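Local coordinates for regulator of Ty1 transposition protein 107 (Saccharomyces cerevisiae, PDB 3T7K) that binds the phosphorylated tail of histone H2A through its C-terminal tandem BRCT repeats and so takes part in DNA damage repair, at residues Ser79-Lys84 with Pro132-Glu137; Arg70-Leu75 with Val154-Ser159; Asn61-Pro66 with Leu75-Phe80. All blocks are in the same frame, centred on the assembly; numbering follows the deposited sequence.

Contact 1: Ser79-Lys84 with Pro132-Glu137; sequences SFEPLK and PTKVFE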
ATOM      1  N   SER C  79       2.853   8.662  11.563  1.00 28.69           N
ATOM      2  CA  SER C  79       2.870   8.621  10.104  1.00 32.42           C
ATOM      3  C   SER C  79       2.565   7.226   9.559  1.00 32.65           C
ATOM      4  O   SER C  79       2.974   6.896   8.447  1.00 33.53           O
ATOM      5  CB  SER C  79       4.218   9.069   9.549  1.00 29.62           C
ATOM      6  OG  SER C  79       5.220   8.192  10.018  1.00 36.41           O
ATOM      7  N   PHE C  80       1.861   6.404  10.332  1.00 34.34           N
ATOM      8  CA  PHE C  80       1.391   5.142   9.784  1.00 29.15           C
ATOM      9  C   PHE C  80       0.314   5.435   8.731  1.00 32.24           C
ATOM     10  O   PHE C  80      -0.292   6.515   8.728  1.00 32.68           O
ATOM     11  CB  PHE C  80       0.864   4.229  10.891  1.00 32.78           C
ATOM     12  CG  PHE C  80       1.941   3.641  11.759  1.00 31.14           C
ATOM     13  CD1 PHE C  80       3.276   3.891  11.498  1.00 35.11           C
ATOM     14  CD2 PHE C  80       1.618   2.827  12.826  1.00 33.44           C
ATOM     15  CE1 PHE C  80       4.273   3.348  12.304  1.00 34.02           C
ATOM     16  CE2 PHE C  80       2.594   2.280  13.634  1.00 32.23           C
ATOM     17  CZ  PHE C  80       3.933   2.542  13.370  1.00 37.09           C
ATOM     18  N   GLU C  81       0.070   4.475   7.844  1.00 35.31           N
ATOM     19  CA  GLU C  81      -0.774   4.705   6.677  1.00 35.65           C
ATOM     20  C   GLU C  81      -1.915   3.686   6.513  1.00 40.60           C
ATOM     21  O   GLU C  81      -1.879   2.835   5.618  1.00 41.46           O
ATOM     22  CB  GLU C  81       0.110   4.713   5.434  1.00 40.97           C
ATOM     23  CG  GLU C  81       1.179   5.823   5.474  1.00 41.28           C
ATOM     24  CD  GLU C  81       2.193   5.704   4.345  1.00 49.90           C
ATOM     25  OE1 GLU C  81       1.972   4.881   3.425  1.00 53.06           O
ATOM     26  OE2 GLU C  81       3.214   6.425   4.383  1.00 51.52           O
ATOM     27  N   PRO C  82      -2.942   3.777   7.367  1.00 37.47           N
ATOM     28  CA  PRO C  82      -3.037   4.766   8.437  1.00 34.06           C
ATOM     29  C   PRO C  82      -2.694   4.165   9.783  1.00 34.35           C
ATOM     30  O   PRO C  82      -2.509   2.947   9.894  1.00 33.55           O
ATOM     31  CB  PRO C  82      -4.520   5.115   8.423  1.00 34.30           C
ATOM     32  CG  PRO C  82      -5.177   3.763   8.113  1.00 36.96           C
ATOM     33  CD  PRO C  82      -4.207   3.031   7.196  1.00 39.18           C
ATOM     34  N   LEU C  83      -2.638   5.012  10.806  1.00 31.32           N
ATOM     35  CA  LEU C  83      -2.625   4.525  12.173  1.00 31.17           C
ATOM     36  C   LEU C  83      -4.065   4.224  12.504  1.00 36.00           C
ATOM     37  O   LEU C  83      -4.929   5.058  12.285  1.00 34.89           O
ATOM     38  CB  LEU C  83      -2.097   5.577  13.144  1.00 33.75           C
ATOM     39  CG  LEU C  83      -2.169   5.195  14.625  1.00 31.23           C
ATOM     40  CD1 LEU C  83      -1.202   4.053  14.963  1.00 33.60           C
ATOM     41  CD2 LEU C  83      -1.889   6.402  15.502  1.00 35.12           C
ATOM     42  N   LYS C  84      -4.335   3.031  13.017  1.00 31.56           N
ATOM     43  CA  LYS C  84      -5.712   2.642  13.287  1.00 34.39           C
ATOM     44  C   LYS C  84      -5.973   2.554  14.771  1.00 34.07           C
ATOM     45  O   LYS C  84      -7.070   2.832  15.237  1.00 36.99           O
ATOM     46  CB  LYS C  84      -6.010   1.292  12.627  1.00 33.93           C
ATOM     47  CG  LYS C  84      -6.082   1.387  11.117  1.00 39.44           C
ATOM     48  CD  LYS C  84      -6.393   0.061  10.446  1.00 44.17           C
ATOM     49  CE  LYS C  84      -6.418   0.247   8.932  1.00 45.31           C
ATOM     50  NZ  LYS C  84      -6.618  -1.033   8.191  1.00 48.40           N
ATOM     51  N   PRO C 132      -3.831  12.046   2.550  1.00 33.22           N
ATOM     52  CA  PRO C 132      -2.934  11.661   1.458  1.00 38.10           C
ATOM     53  C   PRO C 132      -1.614  12.437   1.493  1.00 40.44           C
ATOM     54  O   PRO C 132      -0.786  12.266   0.597  1.00 38.93           O
ATOM     55  CB  PRO C 132      -3.735  12.044   0.213  1.00 36.92           C
ATOM     56  CG  PRO C 132      -4.595  13.151   0.672  1.00 38.93           C
ATOM     57  CD  PRO C 132      -4.994  12.803   2.063  1.00 31.79           C
ATOM     58  N   THR C 133      -1.423  13.261   2.523  1.00 34.60           N
ATOM     59  CA  THR C 133      -0.188  14.016   2.682  1.00 38.86           C
ATOM     60  C   THR C 133       0.388  13.785   4.069  1.00 38.29           C
ATOM     61  O   THR C 133      -0.319  13.322   4.973  1.00 34.76           O
ATOM     62  CB  THR C 133      -0.431  15.528   2.503  1.00 38.29           C
ATOM     63  OG1 THR C 133      -1.420  15.966   3.448  1.00 38.07           O
ATOM     64  CG2 THR C 133      -0.929  15.817   1.104  1.00 41.41           C
ATOM     65  N   LYS C 134       1.671  14.098   4.231  1.00 31.84           N
ATOM     66  CA  LYS C 134       2.284  14.132   5.557  1.00 31.63           C
ATOM     67  C   LYS C 134       2.257  15.561   6.113  1.00 29.86           C
ATOM     68  O   LYS C 134       2.088  16.511   5.374  1.00 32.57           O
ATOM     69  CB  LYS C 134       3.711  13.611   5.516  1.00 34.51           C
ATOM     70  CG  LYS C 134       3.846  12.237   4.959  1.00 32.29           C
ATOM     71  CD  LYS C 134       3.164  11.215   5.842  1.00 31.81           C
ATOM     72  CE  LYS C 134       3.538   9.819   5.364  1.00 35.67           C
ATOM     73  NZ  LYS C 134       2.696   8.773   5.982  1.00 37.14           N
ATOM     74  N   VAL C 135       2.422  15.686   7.422  1.00 29.64           N
ATOM     75  CA  VAL C 135       2.128  16.923   8.115  1.00 30.53           C
ATOM     76  C   VAL C 135       3.038  18.054   7.596  1.00 31.58           C
ATOM     77  O   VAL C 135       2.566  19.146   7.334  1.00 32.97           O
ATOM     78  CB  VAL C 135       2.242  16.750   9.651  1.00 30.67           C
ATOM     79  CG1 VAL C 135       3.626  16.251  10.031  1.00 29.40           C
ATOM     80  CG2 VAL C 135       1.916  18.058  10.379  1.00 31.84           C
ATOM     81  N   PHE C 136       4.321  17.774   7.399  1.00 29.86           N
ATOM     82  CA  PHE C 136       5.241  18.822   6.927  1.00 33.45           C
ATOM     83  C   PHE C 136       5.114  19.052   5.440  1.00 35.00           C
ATOM     84  O   PHE C 136       5.351  20.154   4.934  1.00 34.20           O
ATOM     85  CB  PHE C 136       6.670  18.480   7.280  1.00 27.56           C
ATOM     86  CG  PHE C 136       6.929  18.478   8.739  1.00 28.61           C
ATOM     87  CD1 PHE C 136       6.838  19.647   9.468  1.00 32.66           C
ATOM     88  CD2 PHE C 136       7.269  17.318   9.388  1.00 29.02           C
ATOM     89  CE1 PHE C 136       7.084  19.651  10.820  1.00 32.87           C
ATOM     90  CE2 PHE C 136       7.515  17.312  10.743  1.00 31.14           C
ATOM     91  CZ  PHE C 136       7.416  18.482  11.459  1.00 32.70           C
ATOM     92  N   GLU C 137       4.724  17.996   4.739  1.00 34.28           N
ATOM     93  CA  GLU C 137       4.437  18.116   3.334  1.00 30.85           C
ATOM     94  C   GLU C 137       3.261  19.063   3.133  1.00 35.90           C
ATOM     95  O   GLU C 137       3.311  19.945   2.269  1.00 36.99           O
ATOM     96  CB  GLU C 137       4.143  16.736   2.748  1.00 34.65           C
ATOM     97  CG  GLU C 137       3.550  16.789   1.384  1.00 32.08           C
ATOM     98  CD  GLU C 137       3.210  15.424   0.844  0.17 36.60           C
ATOM     99  OE1 GLU C 137       3.226  14.428   1.612  1.00 36.16           O
ATOM    100  OE2 GLU C 137       2.927  15.364  -0.365  1.00 41.43           O
TER
HETATM  101  O   HOH W   1       0.334   9.107   7.514  1.00 31.48           O
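Ser-79 meets Lys-134 through its backbone: the carbonyl O accepts a hydrogen bond of 3.1 Å from Lys-134 NZ. The ammonium group stands above the carbonyl plane, 38° out of it. The Ser-79 side chain adds a looser touch, CB to NZ, while its hydroxyl is engaged with Lys-76 O. Phe-80 takes part through its carbonyl O: a water lies between this atom and Lys-134 NZ, accepting from the ammonium group at 2.8 Å. Glu-81 closes the site with a salt bridge, OE2 to Lys-134 NZ at 2.9 Å, in which the carboxylate is met on its anti side. Its chain runs extended beyond CG, crossing the lysine at about a right angle; OE1 forms a second salt bridge with Lys-59. The Lys-134 chain bends at chi2 (-65°) and then runs extended, bringing NZ to the loop. Its own backbone N-H is held by Glu-137 OE1 at 3.1 Å, a nearly straight bond (169°) that steadies the backbone from which the side chain springs. An alanine in place of Lys-134 would remove the ammonium group, and Glu-81 OE2, Ser-79 O and the water would probably all be left without their partner from the second repeat. The arrangement illustrates how a single long side chain can contribute to the joint between tandem BRCT repeats: a lysine of the second repeat spans to the loop that follows helix 72-77 of the first. Two protein acceptors and a water grip one NZ, and the neighbouring carboxylate is likely to stabilise its positive charge.

Contact 2: Arg70-Leu75 with Val154-Ser159; sequences RTEKFL and VDTIGS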
ATOM      1  N   ARG C  70       7.427  10.852  23.581  1.00 45.32           N
ATOM      2  CA  ARG C  70       8.267  11.514  22.600  1.00 45.93           C
ATOM      3  C   ARG C  70       9.334  10.578  22.053  1.00 46.10           C
ATOM      4  O   ARG C  70      10.381  11.032  21.599  1.00 47.39           O
ATOM      5  CB  ARG C  70       8.923  12.751  23.222  1.00 49.03           C
ATOM      6  CG  ARG C  70       7.916  13.797  23.688  1.00 49.71           C
ATOM      7  CD  ARG C  70       8.585  14.916  24.458  1.00 52.60           C
ATOM      8  NE  ARG C  70       7.991  16.204  24.126  1.00 56.47           N
ATOM      9  CZ  ARG C  70       8.618  17.150  23.438  1.00 53.06           C
ATOM     10  NH1 ARG C  70       9.865  16.956  23.021  1.00 50.35           N
ATOM     11  NH2 ARG C  70       7.997  18.288  23.169  1.00 54.78           N
ATOM     12  N   THR C  71       9.088   9.271  22.099  1.00 39.92           N
ATOM     13  CA  THR C  71      10.049   8.339  21.531  1.00 35.18           C
ATOM     14  C   THR C  71       9.991   8.433  20.030  1.00 35.88           C
ATOM     15  O   THR C  71       8.979   8.839  19.483  1.00 40.43           O
ATOM     16  CB  THR C  71       9.716   6.880  21.891  1.00 42.94           C
ATOM     17  OG1 THR C  71       8.315   6.646  21.656  1.00 37.73           O
ATOM     18  CG2 THR C  71      10.074   6.593  23.340  1.00 37.23           C
ATOM     19  N   GLU C  72      11.063   8.032  19.362  1.00 34.92           N
ATOM     20  CA  GLU C  72      11.047   7.898  17.911  1.00 38.52           C
ATOM     21  C   GLU C  72       9.855   7.060  17.435  1.00 39.23           C
ATOM     22  O   GLU C  72       9.180   7.402  16.462  1.00 36.86           O
ATOM     23  CB  GLU C  72      12.347   7.251  17.435  1.00 38.43           C
ATOM     24  CG  GLU C  72      12.400   6.993  15.940  1.00 41.59           C
ATOM     25  CD  GLU C  72      13.702   6.343  15.515  1.00 48.86           C
ATOM     26  OE1 GLU C  72      14.464   5.919  16.408  1.00 52.14           O
ATOM     27  OE2 GLU C  72      13.973   6.256  14.295  1.00 51.60           O
ATOM     28  N   LYS C  73       9.591   5.965  18.136  1.00 38.18           N
ATOM     29  CA  LYS C  73       8.516   5.057  17.735  1.00 39.86           C
ATOM     30  C   LYS C  73       7.148   5.703  17.813  1.00 38.13           C
ATOM     31  O   LYS C  73       6.360   5.610  16.866  1.00 37.82           O
ATOM     32  CB  LYS C  73       8.542   3.784  18.576  1.00 36.99           C
ATOM     33  CG  LYS C  73       9.404   2.695  17.992  1.00 42.05           C
ATOM     34  CD  LYS C  73       9.427   1.497  18.926  1.00 45.46           C
ATOM     35  CE  LYS C  73      10.053   0.294  18.264  1.00 43.94           C
ATOM     36  NZ  LYS C  73      10.396  -0.735  19.283  1.00 42.06           N
ATOM     37  N   PHE C  74       6.861   6.357  18.937  1.00 36.75           N
ATOM     38  CA  PHE C  74       5.602   7.062  19.060  1.00 34.35           C
ATOM     39  C   PHE C  74       5.435   8.124  17.975  1.00 37.46           C
ATOM     40  O   PHE C  74       4.395   8.194  17.342  1.00 33.39           O
ATOM     41  CB  PHE C  74       5.414   7.689  20.440  1.00 35.80           C
ATOM     42  CG  PHE C  74       3.979   7.936  20.770  1.00 39.24           C
ATOM     43  CD1 PHE C  74       3.222   6.956  21.402  1.00 39.64           C
ATOM     44  CD2 PHE C  74       3.354   9.107  20.375  1.00 39.00           C
ATOM     45  CE1 PHE C  74       1.881   7.158  21.680  1.00 38.30           C
ATOM     46  CE2 PHE C  74       2.011   9.318  20.654  1.00 41.22           C
ATOM     47  CZ  PHE C  74       1.272   8.333  21.310  1.00 43.20           C
ATOM     48  N   LEU C  75       6.457   8.952  17.761  1.00 37.58           N
ATOM     49  CA  LEU C  75       6.326  10.037  16.792  1.00 35.68           C
ATOM     50  C   LEU C  75       6.126   9.474  15.398  1.00 33.94           C
ATOM     51  O   LEU C  75       5.359  10.021  14.591  1.00 34.27           O
ATOM     52  CB  LEU C  75       7.565  10.938  16.821  1.00 33.54           C
ATOM     53  CG  LEU C  75       7.758  11.689  18.137  1.00 34.36           C
ATOM     54  CD1 LEU C  75       9.129  12.371  18.171  1.00 35.92           C
ATOM     55  CD2 LEU C  75       6.648  12.689  18.329  1.00 35.13           C
ATOM     56  N   VAL C 154      21.217  13.789  14.841  1.00 47.74           N
ATOM     57  CA  VAL C 154      20.622  14.025  13.537  1.00 48.44           C
ATOM     58  C   VAL C 154      20.046  12.787  12.861  1.00 48.20           C
ATOM     59  O   VAL C 154      19.124  12.894  12.061  1.00 47.27           O
ATOM     60  CB  VAL C 154      21.630  14.672  12.574  1.00 47.63           C
ATOM     61  CG1 VAL C 154      22.118  15.996  13.148  1.00 44.19           C
ATOM     62  CG2 VAL C 154      22.785  13.730  12.302  1.00 46.11           C
ATOM     63  N   ASP C 155      20.599  11.617  13.144  1.00 46.29           N
ATOM     64  CA  ASP C 155      20.144  10.424  12.431  1.00 50.54           C
ATOM     65  C   ASP C 155      18.718  10.047  12.822  1.00 45.70           C
ATOM     66  O   ASP C 155      17.919   9.653  11.975  1.00 46.61           O
ATOM     67  CB  ASP C 155      21.099   9.250  12.660  1.00 55.28           C
ATOM     68  CG  ASP C 155      22.491   9.509  12.093  1.00 63.35           C
ATOM     69  OD1 ASP C 155      22.591  10.119  11.001  1.00 63.23           O
ATOM     70  OD2 ASP C 155      23.483   9.101  12.739  1.00 66.56           O
ATOM     71  N   THR C 156      18.412  10.192  14.108  1.00 44.12           N
ATOM     72  CA  THR C 156      17.103   9.856  14.646  1.00 46.98           C
ATOM     73  C   THR C 156      16.099  10.931  14.293  1.00 47.17           C
ATOM     74  O   THR C 156      15.077  10.675  13.636  1.00 40.22           O
ATOM     75  CB  THR C 156      17.154   9.772  16.172  1.00 46.63           C
ATOM     76  OG1 THR C 156      17.896   8.610  16.550  1.00 45.49           O
ATOM     77  CG2 THR C 156      15.746   9.674  16.752  1.00 50.84           C
ATOM     78  N   ILE C 157      16.400  12.145  14.747  1.00 45.92           N
ATOM     79  CA  ILE C 157      15.556  13.285  14.469  1.00 38.59           C
ATOM     80  C   ILE C 157      15.337  13.391  12.971  1.00 37.15           C
ATOM     81  O   ILE C 157      14.239  13.688  12.514  1.00 38.41           O
ATOM     82  CB  ILE C 157      16.167  14.566  15.034  1.00 44.16           C
ATOM     83  CG1 ILE C 157      15.978  14.570  16.548  1.00 45.93           C
ATOM     84  CG2 ILE C 157      15.523  15.798  14.396  1.00 40.35           C
ATOM     85  CD1 ILE C 157      16.804  15.611  17.254  1.00 53.56           C
ATOM     86  N   GLY C 158      16.373  13.102  12.200  1.00 40.30           N
ATOM     87  CA  GLY C 158      16.246  13.102  10.756  1.00 39.46           C
ATOM     88  C   GLY C 158      15.246  12.071  10.275  1.00 40.77           C
ATOM     89  O   GLY C 158      14.446  12.335   9.380  1.00 39.56           O
ATOM     90  N   SER C 159      15.297  10.886  10.875  1.00 39.54           N
ATOM     91  CA  SER C 159      14.463   9.776  10.450  1.00 43.31           C
ATOM     92  C   SER C 159      13.002  10.077  10.755  1.00 39.25           C
ATOM     93  O   SER C 159      12.137   9.847   9.914  1.00 40.49           O
ATOM     94  CB  SER C 159      14.907   8.478  11.131  1.00 44.68           C
ATOM     95  OG  SER C 159      14.191   7.372  10.605  1.00 49.72           O
TER
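Glu-72 leans across to Thr-156 and Ser-159 with an almost straight side chain. Its CB points toward helix 154-163, and CG, lying anti to the backbone N (chi1 177°), carries the chain outward until CD comes 4.1 Å from Thr-156 CG2. At the tip the two oxygens part company. OE1 rests against the same methyl, 4.0 Å from Thr-156 CG2, whereas OE2 approaches Ser-159, 3.9 Å from OG, too far for a hydrogen bond. The contact belongs to the interface of the tandem BRCT repeats, where helix 72-77 of the first repeat faces helix 154-163 of the second, and apolar side chains of the bound phosphopeptide pack on Leu-75 and Thr-156. Lys-76 links the two polar ends: its NZ forms a salt bridge with Glu-72 OE2 and a hydrogen bond with Ser-159 OG, so carboxylate and hydroxyl share one ammonium group. At the start of the first helix Thr-71 is the N-cap, its OG1 accepting from Phe-74 N at 3.1 Å; two residues on, Lys-73 NZ hydrogen-bonds the modified side chain of the peptide, and Arg-70 N binds an acidic one.

Contact 3: Asn61-Pro66 with Leu75-Phe80; sequences NCIFAP and LKSLSF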
ATOM      1  N   ASN C  61      -0.100  -0.589  11.752  1.00 34.31           N
ATOM      2  CA  ASN C  61      -1.338   0.158  11.922  1.00 33.11           C
ATOM      3  C   ASN C  61      -1.635   0.438  13.388  1.00 29.02           C
ATOM      4  O   ASN C  61      -2.668   0.999  13.724  1.00 32.00           O
ATOM      5  CB  ASN C  61      -2.513  -0.585  11.264  1.00 34.48           C
ATOM      6  CG  ASN C  61      -2.779  -1.953  11.893  1.00 35.27           C
ATOM      7  OD1 ASN C  61      -2.307  -2.249  12.985  1.00 31.77           O
ATOM      8  ND2 ASN C  61      -3.543  -2.794  11.193  1.00 38.74           N
ATOM      9  N   CYS C  62      -0.719   0.057  14.266  1.00 30.89           N
ATOM     10  CA  CYS C  62      -0.994   0.106  15.689  1.00 32.85           C
ATOM     11  C   CYS C  62       0.236   0.467  16.503  1.00 32.96           C
ATOM     12  O   CYS C  62       1.363   0.149  16.136  1.00 35.86           O
ATOM     13  CB  CYS C  62      -1.527  -1.263  16.137  1.00 34.73           C
ATOM     14  SG  CYS C  62      -1.915  -1.402  17.888  1.00 37.62           S
ATOM     15  N   ILE C  63       0.018   1.121  17.633  1.00 33.67           N
ATOM     16  CA  ILE C  63       1.102   1.373  18.563  1.00 37.04           C
ATOM     17  C   ILE C  63       0.625   1.086  19.965  1.00 33.08           C
ATOM     18  O   ILE C  63      -0.462   1.498  20.341  1.00 33.86           O
ATOM     19  CB  ILE C  63       1.611   2.837  18.485  1.00 37.00           C
ATOM     20  CG1 ILE C  63       2.606   3.103  19.609  1.00 40.40           C
ATOM     21  CG2 ILE C  63       0.468   3.823  18.596  1.00 32.23           C
ATOM     22  CD1 ILE C  63       3.998   3.377  19.111  1.00 42.00           C
ATOM     23  N   PHE C  64       1.426   0.344  20.719  1.00 33.82           N
ATOM     24  CA  PHE C  64       1.172   0.127  22.136  1.00 37.80           C
ATOM     25  C   PHE C  64       2.079   1.037  22.945  1.00 36.32           C
ATOM     26  O   PHE C  64       3.290   1.024  22.762  1.00 39.88           O
ATOM     27  CB  PHE C  64       1.447  -1.327  22.518  1.00 38.30           C
ATOM     28  CG  PHE C  64       0.471  -2.310  21.906  1.00 34.58           C
ATOM     29  CD1 PHE C  64      -0.797  -2.464  22.435  1.00 36.58           C
ATOM     30  CD2 PHE C  64       0.829  -3.063  20.802  1.00 34.74           C
ATOM     31  CE1 PHE C  64      -1.699  -3.364  21.868  1.00 32.88           C
ATOM     32  CE2 PHE C  64      -0.065  -3.957  20.231  1.00 40.01           C
ATOM     33  CZ  PHE C  64      -1.332  -4.101  20.765  1.00 35.46           C
ATOM     34  N   ALA C  65       1.485   1.817  23.840  1.00 32.24           N
ATOM     35  CA  ALA C  65       2.237   2.730  24.690  1.00 40.64           C
ATOM     36  C   ALA C  65       1.376   3.078  25.882  1.00 40.37           C
ATOM     37  O   ALA C  65       0.161   3.198  25.760  1.00 36.79           O
ATOM     38  CB  ALA C  65       2.624   4.009  23.919  1.00 35.41           C
ATOM     39  N   PRO C  66       2.006   3.235  27.050  1.00 45.67           N
ATOM     40  CA  PRO C  66       1.314   3.635  28.281  1.00 43.58           C
ATOM     41  C   PRO C  66       0.721   5.033  28.190  1.00 45.07           C
ATOM     42  O   PRO C  66      -0.287   5.302  28.846  1.00 49.26           O
ATOM     43  CB  PRO C  66       2.418   3.577  29.344  1.00 46.10           C
ATOM     44  CG  PRO C  66       3.699   3.603  28.576  1.00 50.13           C
ATOM     45  CD  PRO C  66       3.416   2.900  27.287  1.00 43.95           C
ATOM     46  N   LEU C  75       6.457   8.952  17.761  1.00 37.58           N
ATOM     47  CA  LEU C  75       6.326  10.037  16.792  1.00 35.68           C
ATOM     48  C   LEU C  75       6.126   9.474  15.398  1.00 33.94           C
ATOM     49  O   LEU C  75       5.359  10.021  14.591  1.00 34.27           O
ATOM     50  CB  LEU C  75       7.565  10.938  16.821  1.00 33.54           C
ATOM     51  CG  LEU C  75       7.758  11.689  18.137  1.00 34.36           C
ATOM     52  CD1 LEU C  75       9.129  12.371  18.171  1.00 35.92           C
ATOM     53  CD2 LEU C  75       6.648  12.689  18.329  1.00 35.13           C
ATOM     54  N   LYS C  76       6.824   8.382  15.108  1.00 33.31           N
ATOM     55  CA  LYS C  76       6.704   7.759  13.793  1.00 36.58           C
ATOM     56  C   LYS C  76       5.356   7.081  13.616  1.00 37.17           C
ATOM     57  O   LYS C  76       4.827   7.023  12.503  1.00 35.40           O
ATOM     58  CB  LYS C  76       7.815   6.743  13.545  1.00 36.24           C
ATOM     59  CG  LYS C  76       9.093   7.328  12.945  1.00 37.27           C
ATOM     60  CD  LYS C  76      10.176   6.249  12.890  1.00 39.61           C
ATOM     61  CE  LYS C  76      11.444   6.743  12.219  1.00 46.26           C
ATOM     62  NZ  LYS C  76      12.472   5.664  12.185  1.00 45.51           N
ATOM     63  N   SER C  77       4.804   6.550  14.705  1.00 36.95           N
ATOM     64  CA  SER C  77       3.517   5.874  14.591  1.00 36.10           C
ATOM     65  C   SER C  77       2.493   6.858  14.028  1.00 36.25           C
ATOM     66  O   SER C  77       1.500   6.457  13.414  1.00 33.26           O
ATOM     67  CB  SER C  77       3.052   5.340  15.940  1.00 31.80           C
ATOM     68  OG  SER C  77       2.437   6.356  16.704  1.00 32.83           O
ATOM     69  N   LEU C  78       2.740   8.153  14.220  1.00 32.50           N
ATOM     70  CA  LEU C  78       1.813   9.164  13.709  1.00 31.72           C
ATOM     71  C   LEU C  78       1.942   9.389  12.203  1.00 30.58           C
ATOM     72  O   LEU C  78       1.213  10.200  11.627  1.00 28.91           O
ATOM     73  CB  LEU C  78       1.924  10.478  14.494  1.00 34.26           C
ATOM     74  CG  LEU C  78       1.258  10.327  15.866  1.00 35.24           C
ATOM     75  CD1 LEU C  78       1.720  11.392  16.846  1.00 39.86           C
ATOM     76  CD2 LEU C  78      -0.274  10.336  15.717  1.00 37.07           C
ATOM     77  N   SER C  79       2.853   8.662  11.563  1.00 28.69           N
ATOM     78  CA  SER C  79       2.870   8.621  10.104  1.00 32.42           C
ATOM     79  C   SER C  79       2.565   7.226   9.559  1.00 32.65           C
ATOM     80  O   SER C  79       2.974   6.896   8.447  1.00 33.53           O
ATOM     81  CB  SER C  79       4.218   9.069   9.549  1.00 29.62           C
ATOM     82  OG  SER C  79       5.220   8.192  10.018  1.00 36.41           O
ATOM     83  N   PHE C  80       1.861   6.404  10.332  1.00 34.34           N
ATOM     84  CA  PHE C  80       1.391   5.142   9.784  1.00 29.15           C
ATOM     85  C   PHE C  80       0.314   5.435   8.731  1.00 32.24           C
ATOM     86  O   PHE C  80      -0.292   6.515   8.728  1.00 32.68           O
ATOM     87  CB  PHE C  80       0.864   4.229  10.891  1.00 32.78           C
ATOM     88  CG  PHE C  80       1.941   3.641  11.759  1.00 31.14           C
ATOM     89  CD1 PHE C  80       3.276   3.891  11.498  1.00 35.11           C
ATOM     90  CD2 PHE C  80       1.618   2.827  12.826  1.00 33.44           C
ATOM     91  CE1 PHE C  80       4.273   3.348  12.304  1.00 34.02           C
ATOM     92  CE2 PHE C  80       2.594   2.280  13.634  1.00 32.23           C
ATOM     93  CZ  PHE C  80       3.933   2.542  13.370  1.00 37.09           C
TER
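In the beta-alpha-beta unit of the first BRCT repeat, strand 62-64 leads into helix 72-77 and on to the parallel strand 85-87, and this contact is where the helix and the turn after it lie against the first strand. Ile-63 meets Ser-77. The isoleucine's CB and CD1 each lie 3.8 Å from Ser-77 CB, and CG2 comes within 3.7 Å of Ser-77 OG, so the short serine side chain sits against both branches of the isoleucine. Its CG1 is anti to the backbone N (chi1 172°), and a chi2 of 114°, off the usual staggered values, sets CD1 against the serine. The serine hydroxyl, although it touches a methyl group here, has its polar partner in Phe-74 O, three residues back.

Phe-80 makes the second half of the contact. A type I turn from Ser-77 to Phe-80, with Phe-80 N bonded to Ser-77 O at 3.1 Å, folds the chain back and places the ring beneath the helix end, with Ser-77 CA 3.4 Å above the ring plane and over its centre. The ring edge meets Cys-62 O, which lies near the ring plane, 3.5 Å from CE2. Asn-61 N, from the residue before the strand, approaches obliquely, 4.0 Å from CD2. The turn is further braced by Ser-79 OG, which donates to Lys-76 O at 2.8 Å in the carbonyl plane, on a lone pair; Ser-79 N also binds that oxygen.

Every residue that touches across this contact is buried. An aromatic edge set against a carbonyl oxygen is probably weakly attractive, since the ring's C-H bonds carry slight positive charge, while the pairing of Ile-63 with Ser-77 rests on van der Waals contact, the hydroxyl being satisfied within its own helix.

In the fold
From the N terminus, 61-66 comes first of the segments in these contacts, and contact 3 closes a short loop of eight residues between it and the end of helix 72-77, within the first BRCT repeat. Contact 2 begins inside that loop, at 70-75, and runs to 154-159, so contacts 2 and 3 cross, sharing Leu-75 and the helix. Contact 1 starts where contact 3 ends, sharing Ser-79 and Phe-80, and closes on 132-137; it is nested within the larger loop of contact 2. Contact 3 thus fixes the helix to its own sheet, while contacts 1 and 2, with centres about 15 Å apart, tie that helix and its following loop to the second repeat.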